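Local coordinates for protein Tube (Drosophila melanogaster, PDB 1D2Z) that recruits the kinase Pelle to the plasma membrane through its death domain in the Toll signalling pathway that sets embryonic dorsoventral polarity, at residues Ser30-Leu35 with Phe72-Ala77. Residues are numbered along the deposited sequence; the frame is centred on the assembly and turned at random.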
ATOM      1  N   SER B  30       1.607  -1.674  -8.953  1.00 38.93           N
ATOM      2  CA  SER B  30       2.826  -2.467  -9.102  1.00 38.38           C
ATOM      3  C   SER B  30       3.710  -2.422  -7.850  1.00 35.70           C
ATOM      4  O   SER B  30       4.937  -2.415  -7.951  1.00 33.73           O
ATOM      5  CB  SER B  30       3.615  -1.969 -10.324  1.00 41.04           C
ATOM      6  OG  SER B  30       2.788  -1.914 -11.478  1.00 43.60           O
ATOM      7  N   CYS B  31       3.087  -2.413  -6.675  1.00 32.87           N
ATOM      8  CA  CYS B  31       3.831  -2.351  -5.419  1.00 33.55           C
ATOM      9  C   CYS B  31       4.760  -3.527  -5.143  1.00 32.28           C
ATOM     10  O   CYS B  31       5.684  -3.407  -4.342  1.00 31.50           O
ATOM     11  CB  CYS B  31       2.884  -2.139  -4.237  1.00 36.43           C
ATOM     12  SG  CYS B  31       2.236  -0.458  -4.133  1.00 37.35           S
ATOM     13  N   TRP B  32       4.530  -4.652  -5.818  1.00 31.53           N
ATOM     14  CA  TRP B  32       5.385  -5.824  -5.632  1.00 31.77           C
ATOM     15  C   TRP B  32       6.827  -5.470  -5.992  1.00 32.01           C
ATOM     16  O   TRP B  32       7.769  -5.994  -5.394  1.00 28.65           O
ATOM     17  CB  TRP B  32       4.897  -7.008  -6.477  1.00 29.03           C
ATOM     18  CG  TRP B  32       4.878  -6.754  -7.951  1.00 31.02           C
ATOM     19  CD1 TRP B  32       3.853  -6.227  -8.676  1.00 29.59           C
ATOM     20  CD2 TRP B  32       5.929  -7.031  -8.886  1.00 30.23           C
ATOM     21  NE1 TRP B  32       4.195  -6.160 -10.002  1.00 30.68           N
ATOM     22  CE2 TRP B  32       5.464  -6.649 -10.161  1.00 30.28           C
ATOM     23  CE3 TRP B  32       7.219  -7.566  -8.769  1.00 32.21           C
ATOM     24  CZ2 TRP B  32       6.239  -6.787 -11.320  1.00 34.19           C
ATOM     25  CZ3 TRP B  32       7.993  -7.705  -9.922  1.00 35.05           C
ATOM     26  CH2 TRP B  32       7.497  -7.315 -11.180  1.00 33.81           C
ATOM     27  N   ARG B  33       6.989  -4.563  -6.957  1.00 31.59           N
ATOM     28  CA  ARG B  33       8.320  -4.129  -7.376  1.00 34.48           C
ATOM     29  C   ARG B  33       9.043  -3.420  -6.238  1.00 33.54           C
ATOM     30  O   ARG B  33      10.235  -3.637  -6.018  1.00 34.59           O
ATOM     31  CB  ARG B  33       8.247  -3.199  -8.596  1.00 35.80           C
ATOM     32  CG  ARG B  33       7.683  -3.845  -9.840  1.00 36.97           C
ATOM     33  CD  ARG B  33       7.983  -3.020 -11.084  1.00 42.41           C
ATOM     34  NE  ARG B  33       7.266  -3.540 -12.243  1.00 44.65           N
ATOM     35  CZ  ARG B  33       6.373  -2.846 -12.943  1.00 45.76           C
ATOM     36  NH1 ARG B  33       6.092  -1.590 -12.614  1.00 45.26           N
ATOM     37  NH2 ARG B  33       5.712  -3.429 -13.937  1.00 45.81           N
ATOM     38  N   LYS B  34       8.313  -2.585  -5.503  1.00 34.09           N
ATOM     39  CA  LYS B  34       8.892  -1.845  -4.389  1.00 31.39           C
ATOM     40  C   LYS B  34       9.365  -2.789  -3.286  1.00 31.58           C
ATOM     41  O   LYS B  34      10.442  -2.601  -2.718  1.00 33.30           O
ATOM     42  CB  LYS B  34       7.883  -0.842  -3.835  1.00 31.22           C
ATOM     43  CG  LYS B  34       7.373   0.148  -4.870  1.00 34.67           C
ATOM     44  CD  LYS B  34       6.389   1.123  -4.249  1.00 34.27           C
ATOM     45  CE  LYS B  34       5.793   2.034  -5.297  1.00 36.50           C
ATOM     46  NZ  LYS B  34       4.960   3.100  -4.683  1.00 37.66           N
ATOM     47  N   LEU B  35       8.554  -3.796  -2.974  1.00 31.50           N
ATOM     48  CA  LEU B  35       8.916  -4.771  -1.948  1.00 29.89           C
ATOM     49  C   LEU B  35      10.119  -5.600  -2.404  1.00 28.94           C
ATOM     50  O   LEU B  35      11.108  -5.720  -1.682  1.00 29.40           O
ATOM     51  CB  LEU B  35       7.733  -5.702  -1.646  1.00 28.23           C
ATOM     52  CG  LEU B  35       8.001  -6.963  -0.807  1.00 28.08           C
ATOM     53  CD1 LEU B  35       8.498  -6.601   0.587  1.00 24.66           C
ATOM     54  CD2 LEU B  35       6.732  -7.795  -0.717  1.00 26.57           C
ATOM     55  N   PHE B  72      12.533  -7.806 -13.668  1.00 61.88           N
ATOM     56  CA  PHE B  72      12.102  -7.900 -15.063  1.00 61.23           C
ATOM     57  C   PHE B  72      11.597  -9.286 -15.452  1.00 60.53           C
ATOM     58  O   PHE B  72      10.606  -9.402 -16.174  1.00 60.16           O
ATOM     59  CB  PHE B  72      13.235  -7.482 -16.008  1.00 64.30           C
ATOM     60  CG  PHE B  72      12.933  -7.720 -17.473  1.00 65.43           C
ATOM     61  CD1 PHE B  72      12.146  -6.825 -18.193  1.00 66.07           C
ATOM     62  CD2 PHE B  72      13.437  -8.845 -18.128  1.00 65.92           C
ATOM     63  CE1 PHE B  72      11.864  -7.045 -19.544  1.00 66.77           C
ATOM     64  CE2 PHE B  72      13.161  -9.074 -19.479  1.00 66.44           C
ATOM     65  CZ  PHE B  72      12.374  -8.173 -20.187  1.00 66.46           C
ATOM     66  N   GLN B  73      12.291 -10.331 -15.005  1.00 58.89           N
ATOM     67  CA  GLN B  73      11.901 -11.703 -15.325  1.00 59.02           C
ATOM     68  C   GLN B  73      10.448 -11.966 -14.958  1.00 57.86           C
ATOM     69  O   GLN B  73       9.754 -12.718 -15.648  1.00 57.85           O
ATOM     70  CB  GLN B  73      12.808 -12.709 -14.618  1.00 61.36           C
ATOM     71  CG  GLN B  73      14.270 -12.603 -15.012  1.00 64.49           C
ATOM     72  CD  GLN B  73      15.117 -13.707 -14.411  1.00 66.79           C
ATOM     73  OE1 GLN B  73      15.904 -14.344 -15.110  1.00 68.59           O
ATOM     74  NE2 GLN B  73      14.960 -13.941 -13.111  1.00 67.63           N
ATOM     75  N   ILE B  74       9.997 -11.342 -13.871  1.00 57.02           N
ATOM     76  CA  ILE B  74       8.617 -11.479 -13.416  1.00 54.78           C
ATOM     77  C   ILE B  74       7.722 -10.747 -14.419  1.00 53.26           C
ATOM     78  O   ILE B  74       6.714 -11.290 -14.872  1.00 53.34           O
ATOM     79  CB  ILE B  74       8.413 -10.871 -11.997  1.00 54.27           C
ATOM     80  CG1 ILE B  74       9.326 -11.560 -10.976  1.00 53.51           C
ATOM     81  CG2 ILE B  74       6.956 -11.008 -11.569  1.00 53.70           C
ATOM     82  CD1 ILE B  74       9.011 -13.030 -10.751  1.00 53.95           C
ATOM     83  N   ASP B  75       8.097  -9.515 -14.760  1.00 52.46           N
ATOM     84  CA  ASP B  75       7.333  -8.725 -15.725  1.00 54.93           C
ATOM     85  C   ASP B  75       7.251  -9.459 -17.065  1.00 55.89           C
ATOM     86  O   ASP B  75       6.163  -9.656 -17.607  1.00 55.44           O
ATOM     87  CB  ASP B  75       7.974  -7.348 -15.935  1.00 52.73           C
ATOM     88  CG  ASP B  75       7.664  -6.375 -14.808  1.00 53.14           C
ATOM     89  OD1 ASP B  75       6.484  -5.989 -14.660  1.00 48.35           O
ATOM     90  OD2 ASP B  75       8.602  -5.986 -14.079  1.00 52.29           O
ATOM     91  N   GLU B  76       8.408  -9.894 -17.560  1.00 57.50           N
ATOM     92  CA  GLU B  76       8.515 -10.613 -18.829  1.00 58.84           C
ATOM     93  C   GLU B  76       7.575 -11.810 -18.909  1.00 58.58           C
ATOM     94  O   GLU B  76       6.693 -11.856 -19.769  1.00 57.58           O
ATOM     95  CB  GLU B  76       9.953 -11.095 -19.042  1.00 60.92           C
ATOM     96  CG  GLU B  76      10.143 -11.960 -20.287  1.00 64.56           C
ATOM     97  CD  GLU B  76      11.420 -12.778 -20.245  1.00 67.22           C
ATOM     98  OE1 GLU B  76      11.454 -13.793 -19.514  1.00 67.95           O
ATOM     99  OE2 GLU B  76      12.389 -12.409 -20.941  1.00 68.98           O
ATOM    100  N   ALA B  77       7.770 -12.770 -18.008  1.00 57.70           N
ATOM    101  CA  ALA B  77       6.962 -13.982 -17.973  1.00 58.25           C
ATOM    102  C   ALA B  77       5.469 -13.703 -17.873  1.00 57.18           C
ATOM    103  O   ALA B  77       4.671 -14.315 -18.585  1.00 57.66           O
ATOM    104  CB  ALA B  77       7.409 -14.883 -16.829  1.00 58.64           C
TER
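Trp32 and Arg33 of helix 31-38 reach across to Ile74 and Asp75 of helix 68-80, joining two helices of the six-helix death-domain bundle. The short segments run nearly antiparallel with axes 11.6 Å apart, a gap spanned mainly by the long side chains of Trp32 and Arg33. The polar part is a salt bridge with a two-pronged grip. Arg33 NH2 donates to Asp75 OD1 at 2.8 Å in an almost straight bond (169°). Arg33 NE makes a weak, bent bond to Asp75 OD2 at 3.3 Å. OD1 lies in the guanidinium plane and is met on its syn side, from 30° out of the carboxylate plane. An extended arginine chain from CG to NE carries the group to this acid. Asp75 OD1 also pairs with Lys87, so two cations share one oxygen, which would be expected to favour the ionised carboxylate. The apolar part centres on the indole. With chi1 at 60°, Trp32 CG sits between backbone N and carbonyl carbon, and the ring projects toward helix 68-80. Ile74 CG2 makes a CH-pi contact over one face, 4.1 Å from the centroid of the Trp32 six-membered ring; Arg33 CG lies over the opposite face, 3.4 Å above the ring plane. Val71, Lys87 and Ser88 further surround Trp32. At the ring edge, Trp32 CH2 comes within 3.4 Å of Asp75 OD2.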